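Local coordinates for protein AxyAgu115A (Amphibacillus xylanus NBRC 15112, PDB 6NPS) that probably acts as a family GH115 alpha-glucuronidase, a glycoside hydrolase that removes glucuronic acid side groups from xylan, at residues Ala712-Cys725 with Leu751-Pro764. The protein carries 3 engineered substitutions. Residues are numbered along the deposited sequence; the frame is centred on the assembly and turned at random.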
ATOM      1  N   ALA A 712      27.796  -5.232  11.111  1.00 41.31           N
ATOM      2  CA  ALA A 712      26.963  -5.443  12.290  1.00 43.49           C
ATOM      3  C   ALA A 712      27.196  -6.862  12.784  1.00 42.48           C
ATOM      4  O   ALA A 712      26.899  -7.807  12.054  1.00 38.48           O
ATOM      5  CB  ALA A 712      25.484  -5.253  11.939  1.00 33.88           C
ATOM      6  N   GLU A 713      27.727  -7.011  13.991  1.00 39.90           N
ATOM      7  CA  GLU A 713      27.978  -8.333  14.566  1.00 44.15           C
ATOM      8  C   GLU A 713      26.788  -8.818  15.382  1.00 42.71           C
ATOM      9  O   GLU A 713      26.134  -8.036  16.075  1.00 42.43           O
ATOM     10  CB  GLU A 713      29.215  -8.305  15.476  1.00 52.01           C
ATOM     11  CG  GLU A 713      30.508  -7.946  14.780  1.00 67.18           C
ATOM     12  CD  GLU A 713      31.732  -8.149  15.677  1.00 86.74           C
ATOM     13  OE1 GLU A 713      31.800  -9.190  16.373  1.00 91.66           O
ATOM     14  OE2 GLU A 713      32.621  -7.264  15.688  1.00 89.59           O
ATOM     15  N   TYR A 714      26.508 -10.114  15.308  1.00 41.92           N
ATOM     16  CA  TYR A 714      25.495 -10.713  16.159  1.00 40.48           C
ATOM     17  C   TYR A 714      26.132 -11.806  17.022  1.00 44.78           C
ATOM     18  O   TYR A 714      27.176 -12.365  16.664  1.00 41.16           O
ATOM     19  CB  TYR A 714      24.321 -11.289  15.301  1.00 33.04           C
ATOM     20  CG  TYR A 714      24.733 -12.237  14.198  1.00 37.57           C
ATOM     21  CD1 TYR A 714      24.869 -13.598  14.443  1.00 43.04           C
ATOM     22  CD2 TYR A 714      24.999 -11.770  12.909  1.00 40.71           C
ATOM     23  CE1 TYR A 714      25.247 -14.484  13.435  1.00 45.58           C
ATOM     24  CE2 TYR A 714      25.371 -12.642  11.894  1.00 43.52           C
ATOM     25  CZ  TYR A 714      25.500 -13.995  12.169  1.00 48.74           C
ATOM     26  OH  TYR A 714      25.883 -14.862  11.181  1.00 53.61           O
ATOM     27  N   HIS A 715      25.498 -12.115  18.156  1.00 40.81           N
ATOM     28  CA  HIS A 715      25.931 -13.202  19.042  1.00 39.24           C
ATOM     29  C   HIS A 715      24.702 -13.987  19.494  1.00 42.20           C
ATOM     30  O   HIS A 715      23.728 -13.411  20.000  1.00 46.28           O
ATOM     31  CB  HIS A 715      26.713 -12.656  20.257  1.00 46.34           C
ATOM     32  CG  HIS A 715      27.674 -11.553  19.903  1.00 61.64           C
ATOM     33  ND1 HIS A 715      28.887 -11.786  19.282  1.00 66.22           N
ATOM     34  CD2 HIS A 715      27.577 -10.206  20.044  1.00 66.28           C
ATOM     35  CE1 HIS A 715      29.503 -10.633  19.074  1.00 67.00           C
ATOM     36  NE2 HIS A 715      28.729  -9.658  19.525  1.00 68.49           N
ATOM     37  N   ILE A 716      24.731 -15.295  19.299  1.00 38.88           N
ATOM     38  CA  ILE A 716      23.594 -16.167  19.558  1.00 38.42           C
ATOM     39  C   ILE A 716      23.932 -17.145  20.682  1.00 46.34           C
ATOM     40  O   ILE A 716      24.975 -17.805  20.647  1.00 41.75           O
ATOM     41  CB  ILE A 716      23.210 -16.916  18.270  1.00 39.18           C
ATOM     42  CG1 ILE A 716      22.796 -15.899  17.206  1.00 36.91           C
ATOM     43  CG2 ILE A 716      22.091 -17.907  18.530  1.00 41.37           C
ATOM     44  CD1 ILE A 716      23.054 -16.364  15.774  1.00 42.25           C
ATOM     45  N   SER A 717      23.048 -17.263  21.666  1.00 45.14           N
ATOM     46  CA  SER A 717      23.223 -18.287  22.684  1.00 45.13           C
ATOM     47  C   SER A 717      21.866 -18.836  23.079  1.00 45.55           C
ATOM     48  O   SER A 717      20.822 -18.213  22.824  1.00 41.82           O
ATOM     49  CB  SER A 717      23.954 -17.743  23.921  1.00 53.95           C
ATOM     50  OG  SER A 717      23.166 -16.736  24.522  1.00 58.63           O
ATOM     51  N   THR A 718      21.874 -20.021  23.682  1.00 36.74           N
ATOM     52  CA  THR A 718      20.644 -20.623  24.172  1.00 42.81           C
ATOM     53  C   THR A 718      20.763 -20.909  25.660  1.00 46.59           C
ATOM     54  O   THR A 718      21.856 -20.945  26.236  1.00 46.65           O
ATOM     55  CB  THR A 718      20.266 -21.920  23.422  1.00 44.03           C
ATOM     56  OG1 THR A 718      21.057 -22.998  23.921  1.00 46.46           O
ATOM     57  CG2 THR A 718      20.474 -21.796  21.929  1.00 42.07           C
ATOM     58  N   ASP A 719      19.619 -21.098  26.298  1.00 42.86           N
ATOM     59  CA  ASP A 719      19.586 -21.255  27.742  1.00 45.57           C
ATOM     60  C   ASP A 719      19.278 -22.686  28.171  1.00 48.23           C
ATOM     61  O   ASP A 719      18.883 -22.891  29.317  1.00 53.22           O
ATOM     62  CB  ASP A 719      18.564 -20.295  28.344  1.00 52.19           C
ATOM     63  CG  ASP A 719      17.121 -20.713  28.052  1.00 59.14           C
ATOM     64  OD1 ASP A 719      16.877 -21.603  27.189  1.00 52.34           O
ATOM     65  OD2 ASP A 719      16.227 -20.130  28.712  1.00 69.05           O
ATOM     66  N   GLN A 720      19.385 -23.660  27.257  1.00 48.82           N
ATOM     67  CA  GLN A 720      19.132 -25.075  27.523  1.00 47.38           C
ATOM     68  C   GLN A 720      20.133 -25.915  26.739  1.00 47.58           C
ATOM     69  O   GLN A 720      20.409 -25.626  25.568  1.00 46.64           O
ATOM     70  CB  GLN A 720      17.705 -25.492  27.093  1.00 52.97           C
ATOM     71  CG  GLN A 720      16.550 -24.636  27.641  1.00 58.70           C
ATOM     72  CD  GLN A 720      16.152 -25.053  29.042  1.00 65.67           C
ATOM     73  OE1 GLN A 720      16.973 -25.569  29.783  1.00 62.59           O
ATOM     74  NE2 GLN A 720      14.895 -24.820  29.412  1.00 71.61           N
ATOM     75  N   ASP A 721      20.608 -27.013  27.352  1.00 50.96           N
ATOM     76  CA  ASP A 721      21.560 -27.898  26.691  1.00 50.83           C
ATOM     77  C   ASP A 721      20.956 -28.642  25.508  1.00 47.41           C
ATOM     78  O   ASP A 721      21.669 -28.921  24.538  1.00 48.51           O
ATOM     79  CB  ASP A 721      22.131 -28.885  27.708  1.00 65.46           C
ATOM     80  CG  ASP A 721      22.793 -28.175  28.882  1.00 79.61           C
ATOM     81  OD1 ASP A 721      22.481 -28.504  30.048  1.00 85.78           O
ATOM     82  OD2 ASP A 721      23.603 -27.255  28.629  1.00 82.70           O
ATOM     83  N   TRP A 722      19.655 -28.957  25.538  1.00 46.58           N
ATOM     84  CA  TRP A 722      19.024 -29.614  24.383  1.00 45.98           C
ATOM     85  C   TRP A 722      18.750 -28.700  23.178  1.00 43.23           C
ATOM     86  O   TRP A 722      18.293 -29.209  22.130  1.00 37.63           O
ATOM     87  CB  TRP A 722      17.696 -30.259  24.794  1.00 45.80           C
ATOM     88  CG  TRP A 722      16.783 -29.358  25.550  1.00 45.96           C
ATOM     89  CD1 TRP A 722      16.748 -29.186  26.911  1.00 52.40           C
ATOM     90  CD2 TRP A 722      15.761 -28.506  25.013  1.00 44.11           C
ATOM     91  NE1 TRP A 722      15.761 -28.274  27.241  1.00 52.33           N
ATOM     92  CE2 TRP A 722      15.142 -27.854  26.097  1.00 47.30           C
ATOM     93  CE3 TRP A 722      15.295 -28.240  23.717  1.00 42.06           C
ATOM     94  CZ2 TRP A 722      14.090 -26.933  25.923  1.00 46.82           C
ATOM     95  CZ3 TRP A 722      14.251 -27.336  23.552  1.00 40.87           C
ATOM     96  CH2 TRP A 722      13.664 -26.696  24.654  1.00 39.66           C
ATOM     97  N   LEU A 723      18.981 -27.389  23.283  1.00 40.10           N
ATOM     98  CA  LEU A 723      18.592 -26.430  22.243  1.00 40.94           C
ATOM     99  C   LEU A 723      19.844 -25.749  21.706  1.00 41.47           C
ATOM    100  O   LEU A 723      20.626 -25.184  22.479  1.00 45.22           O
ATOM    101  CB  LEU A 723      17.615 -25.384  22.798  1.00 39.94           C
ATOM    102  CG  LEU A 723      17.152 -24.205  21.909  1.00 40.07           C
ATOM    103  CD1 LEU A 723      16.349 -24.702  20.742  1.00 30.99           C
ATOM    104  CD2 LEU A 723      16.314 -23.210  22.754  1.00 36.50           C
ATOM    105  N   SER A 724      20.068 -25.829  20.404  1.00 40.56           N
ATOM    106  CA  SER A 724      21.282 -25.224  19.873  1.00 46.34           C
ATOM    107  C   SER A 724      20.998 -24.654  18.494  1.00 43.38           C
ATOM    108  O   SER A 724      19.950 -24.914  17.893  1.00 44.93           O
ATOM    109  CB  SER A 724      22.424 -26.244  19.831  1.00 54.09           C
ATOM    110  OG  SER A 724      22.115 -27.229  18.869  1.00 53.56           O
ATOM    111  N   CYS A 725      21.952 -23.867  17.987  1.00 43.03           N
ATOM    112  CA  CYS A 725      21.838 -23.242  16.674  1.00 47.47           C
ATOM    113  C   CYS A 725      23.079 -23.493  15.836  1.00 51.32           C
ATOM    114  O   CYS A 725      24.137 -23.856  16.350  1.00 48.59           O
ATOM    115  CB  CYS A 725      21.586 -21.733  16.761  1.00 45.83           C
ATOM    116  SG  CYS A 725      20.340 -21.201  17.909  1.00 49.28           S
ATOM    117  N   LEU A 751      14.023 -35.867  26.148  1.00 40.44           N
ATOM    118  CA  LEU A 751      13.301 -34.625  26.406  1.00 41.91           C
ATOM    119  C   LEU A 751      11.868 -34.914  26.852  1.00 46.71           C
ATOM    120  O   LEU A 751      11.161 -35.730  26.238  1.00 45.87           O
ATOM    121  CB  LEU A 751      13.296 -33.791  25.135  1.00 41.28           C
ATOM    122  CG  LEU A 751      12.855 -32.329  25.105  1.00 40.08           C
ATOM    123  CD1 LEU A 751      13.833 -31.535  25.936  1.00 37.85           C
ATOM    124  CD2 LEU A 751      12.870 -31.861  23.680  1.00 41.33           C
ATOM    125  N   ALA A 752      11.428 -34.207  27.895  1.00 40.59           N
ATOM    126  CA  ALA A 752      10.075 -34.364  28.427  1.00 43.47           C
ATOM    127  C   ALA A 752       9.026 -34.025  27.376  1.00 47.03           C
ATOM    128  O   ALA A 752       9.308 -33.400  26.349  1.00 39.99           O
ATOM    129  CB  ALA A 752       9.877 -33.473  29.664  1.00 49.36           C
ATOM    130  N   ASP A 753       7.791 -34.449  27.648  1.00 45.70           N
ATOM    131  CA  ASP A 753       6.720 -34.276  26.679  1.00 40.96           C
ATOM    132  C   ASP A 753       6.505 -32.814  26.312  1.00 44.08           C
ATOM    133  O   ASP A 753       6.194 -32.520  25.157  1.00 42.35           O
ATOM    134  CB  ASP A 753       5.428 -34.878  27.220  1.00 57.56           C
ATOM    135  CG  ASP A 753       5.407 -36.405  27.129  1.00 72.53           C
ATOM    136  OD1 ASP A 753       4.528 -37.021  27.770  1.00 76.90           O
ATOM    137  OD2 ASP A 753       6.253 -36.990  26.408  1.00 76.70           O
ATOM    138  N   GLN A 754       6.668 -31.888  27.254  1.00 41.88           N
ATOM    139  CA  GLN A 754       6.621 -30.468  26.936  1.00 49.82           C
ATOM    140  C   GLN A 754       7.804 -29.753  27.559  1.00 49.31           C
ATOM    141  O   GLN A 754       8.114 -29.968  28.732  1.00 55.52           O
ATOM    142  CB  GLN A 754       5.302 -29.845  27.383  1.00 67.12           C
ATOM    143  CG  GLN A 754       4.171 -30.233  26.444  1.00 83.76           C
ATOM    144  CD  GLN A 754       2.816 -29.823  26.946  1.00 99.34           C
ATOM    145  OE1 GLN A 754       2.697 -28.889  27.744  1.00103.91           O
ATOM    146  NE2 GLN A 754       1.780 -30.516  26.488  1.00106.22           N
ATOM    147  N   ALA A 755       8.479 -28.929  26.764  1.00 47.81           N
ATOM    148  CA  ALA A 755       9.622 -28.179  27.265  1.00 48.32           C
ATOM    149  C   ALA A 755       9.627 -26.828  26.572  1.00 46.31           C
ATOM    150  O   ALA A 755       9.003 -26.649  25.527  1.00 39.41           O
ATOM    151  CB  ALA A 755      10.934 -28.928  27.021  1.00 48.35           C
ATOM    152  N   GLU A 756      10.320 -25.865  27.159  1.00 46.19           N
ATOM    153  CA  GLU A 756      10.441 -24.579  26.487  1.00 43.47           C
ATOM    154  C   GLU A 756      11.834 -24.018  26.702  1.00 45.94           C
ATOM    155  O   GLU A 756      12.324 -23.982  27.836  1.00 47.18           O
ATOM    156  CB  GLU A 756       9.385 -23.610  27.001  1.00 54.69           C
ATOM    157  CG  GLU A 756       9.429 -22.246  26.324  1.00 68.02           C
ATOM    158  CD  GLU A 756       8.414 -21.300  26.915  1.00 80.86           C
ATOM    159  OE1 GLU A 756       7.217 -21.482  26.615  1.00 82.63           O
ATOM    160  OE2 GLU A 756       8.807 -20.399  27.695  1.00 85.44           O
ATOM    161  N   GLY A 757      12.497 -23.624  25.613  1.00 40.60           N
ATOM    162  CA  GLY A 757      13.814 -23.034  25.696  1.00 41.13           C
ATOM    163  C   GLY A 757      13.803 -21.625  25.109  1.00 42.25           C
ATOM    164  O   GLY A 757      12.819 -21.183  24.487  1.00 39.51           O
ATOM    165  N   ARG A 758      14.911 -20.921  25.295  1.00 39.47           N
ATOM    166  CA  ARG A 758      15.000 -19.576  24.737  1.00 42.53           C
ATOM    167  C   ARG A 758      16.340 -19.371  24.054  1.00 41.51           C
ATOM    168  O   ARG A 758      17.391 -19.764  24.579  1.00 39.75           O
ATOM    169  CB  ARG A 758      14.800 -18.502  25.819  1.00 48.11           C
ATOM    170  CG  ARG A 758      13.394 -18.481  26.398  1.00 51.92           C
ATOM    171  CD  ARG A 758      13.324 -17.679  27.695  1.00 60.37           C
ATOM    172  NE  ARG A 758      12.468 -16.513  27.534  1.00 67.60           N
ATOM    173  CZ  ARG A 758      11.140 -16.532  27.624  1.00 75.21           C
ATOM    174  NH1 ARG A 758      10.497 -17.665  27.900  1.00 74.37           N
ATOM    175  NH2 ARG A 758      10.454 -15.405  27.439  1.00 77.52           N
ATOM    176  N   ILE A 759      16.286 -18.756  22.879  1.00 36.60           N
ATOM    177  CA  ILE A 759      17.462 -18.342  22.130  1.00 37.51           C
ATOM    178  C   ILE A 759      17.613 -16.834  22.299  1.00 40.40           C
ATOM    179  O   ILE A 759      16.639 -16.082  22.141  1.00 42.02           O
ATOM    180  CB  ILE A 759      17.316 -18.708  20.636  1.00 42.71           C
ATOM    181  CG1 ILE A 759      17.054 -20.209  20.449  1.00 39.31           C
ATOM    182  CG2 ILE A 759      18.523 -18.185  19.813  1.00 40.62           C
ATOM    183  CD1 ILE A 759      16.477 -20.523  19.071  1.00 37.91           C
ATOM    184  N   THR A 760      18.821 -16.378  22.593  1.00 37.80           N
ATOM    185  CA  THR A 760      19.089 -14.954  22.706  1.00 38.27           C
ATOM    186  C   THR A 760      19.967 -14.501  21.542  1.00 37.49           C
ATOM    187  O   THR A 760      21.026 -15.083  21.296  1.00 38.20           O
ATOM    188  CB  THR A 760      19.751 -14.640  24.038  1.00 42.84           C
ATOM    189  OG1 THR A 760      18.767 -14.759  25.076  1.00 44.61           O
ATOM    190  CG2 THR A 760      20.320 -13.204  24.016  1.00 49.29           C
ATOM    191  N   VAL A 761      19.515 -13.483  20.810  1.00 32.67           N
ATOM    192  CA  VAL A 761      20.261 -12.935  19.676  1.00 30.51           C
ATOM    193  C   VAL A 761      20.633 -11.501  20.026  1.00 40.36           C
ATOM    194  O   VAL A 761      19.757 -10.623  20.072  1.00 38.96           O
ATOM    195  CB  VAL A 761      19.459 -12.952  18.375  1.00 35.15           C
ATOM    196  CG1 VAL A 761      20.341 -12.421  17.239  1.00 38.28           C
ATOM    197  CG2 VAL A 761      18.954 -14.356  18.077  1.00 44.21           C
ATOM    198  N   LYS A 762      21.922 -11.244  20.207  1.00 31.32           N
ATOM    199  CA  LYS A 762      22.394  -9.907  20.525  1.00 41.39           C
ATOM    200  C   LYS A 762      22.917  -9.243  19.261  1.00 44.37           C
ATOM    201  O   LYS A 762      23.665  -9.857  18.485  1.00 40.42           O
ATOM    202  CB  LYS A 762      23.448  -9.935  21.633  1.00 48.00           C
ATOM    203  CG  LYS A 762      22.762 -10.088  22.976  1.00 60.64           C
ATOM    204  CD  LYS A 762      23.641  -9.752  24.169  1.00 74.14           C
ATOM    205  CE  LYS A 762      25.060 -10.243  23.974  1.00 81.14           C
ATOM    206  NZ  LYS A 762      25.318 -11.564  24.627  1.00 86.27           N
ATOM    207  N   THR A 763      22.467  -8.002  19.028  1.00 41.07           N
ATOM    208  CA  THR A 763      22.839  -7.222  17.858  1.00 41.23           C
ATOM    209  C   THR A 763      23.457  -5.911  18.335  1.00 43.44           C
ATOM    210  O   THR A 763      23.414  -5.615  19.536  1.00 44.77           O
ATOM    211  CB  THR A 763      21.619  -6.934  16.980  1.00 42.62           C
ATOM    212  OG1 THR A 763      20.842  -5.911  17.611  1.00 42.36           O
ATOM    213  CG2 THR A 763      20.760  -8.203  16.751  1.00 43.74           C
ATOM    214  N   PRO A 764      24.042  -5.104  17.444  1.00 43.03           N
ATOM    215  CA  PRO A 764      24.696  -3.868  17.909  1.00 45.99           C
ATOM    216  C   PRO A 764      23.767  -2.906  18.617  1.00 44.85           C
ATOM    217  O   PRO A 764      24.251  -2.077  19.395  1.00 45.97           O
ATOM    218  CB  PRO A 764      25.267  -3.265  16.618  1.00 46.12           C
ATOM    219  CG  PRO A 764      25.594  -4.497  15.794  1.00 44.98           C
ATOM    220  CD  PRO A 764      24.424  -5.413  16.050  1.00 44.53           C
TER
HETATM  221  O   HOH W   1      23.344 -14.079  22.979  1.00 42.99           O
HETATM  222  O   HOH W   2      13.319 -20.986  29.115  1.00 59.94           O
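His715 and Lys762 form an antiparallel hydrogen-bonded pair, Lys762 N reaching His715 O at 2.8 Å almost straight (177°) and His715 N returning a bond to Lys762 O, while His715 ND1 is hydrogen-bonded to Asn729 on strand 729-732. Ile716 points to the face it shares with Thr718, Ile759 and Val761 and sets CG2 beside CG2 of Ile759, 3.8 Å away. Ser717 repeats the two-bond pairing with Thr760, and a water joins Ser717 OG to Thr760 O. Just past strand 712-718, Asp719 N still bonds Arg758 O, but the carboxylate replaces a backbone acceptor: OD1 takes Arg758 N at 2.8 Å, met from above the carboxylate plane. Gln720, bent at chi2 (-83°), brings NE2 to Glu756 O at 3.1 Å. Trp722 follows within the type I turn from Gln720 to Leu723; Leu751 CD1 sits over its five-membered ring, 3.6 Å from the centroid and 9° off the normal, a CH-pi contact, while Trp722 CH2 lies 3.4 Å from Gly757 N, where a side chain would be tight. With an alanine in place of Trp722, Leu751 CD1 would probably lose its aromatic partner and the Gly757 backbone its cover. Leu723 CD2 packs on Ile759 CG1 at 3.9 Å, linking the two sheets of this beta-sandwich-like region. Backbone pairing thus sets the register, Asp719 and Gln720 side chains carry hydrogen bonding beyond strand 712-718, and Ile716, Leu723 and Ile759 pack between the sheets.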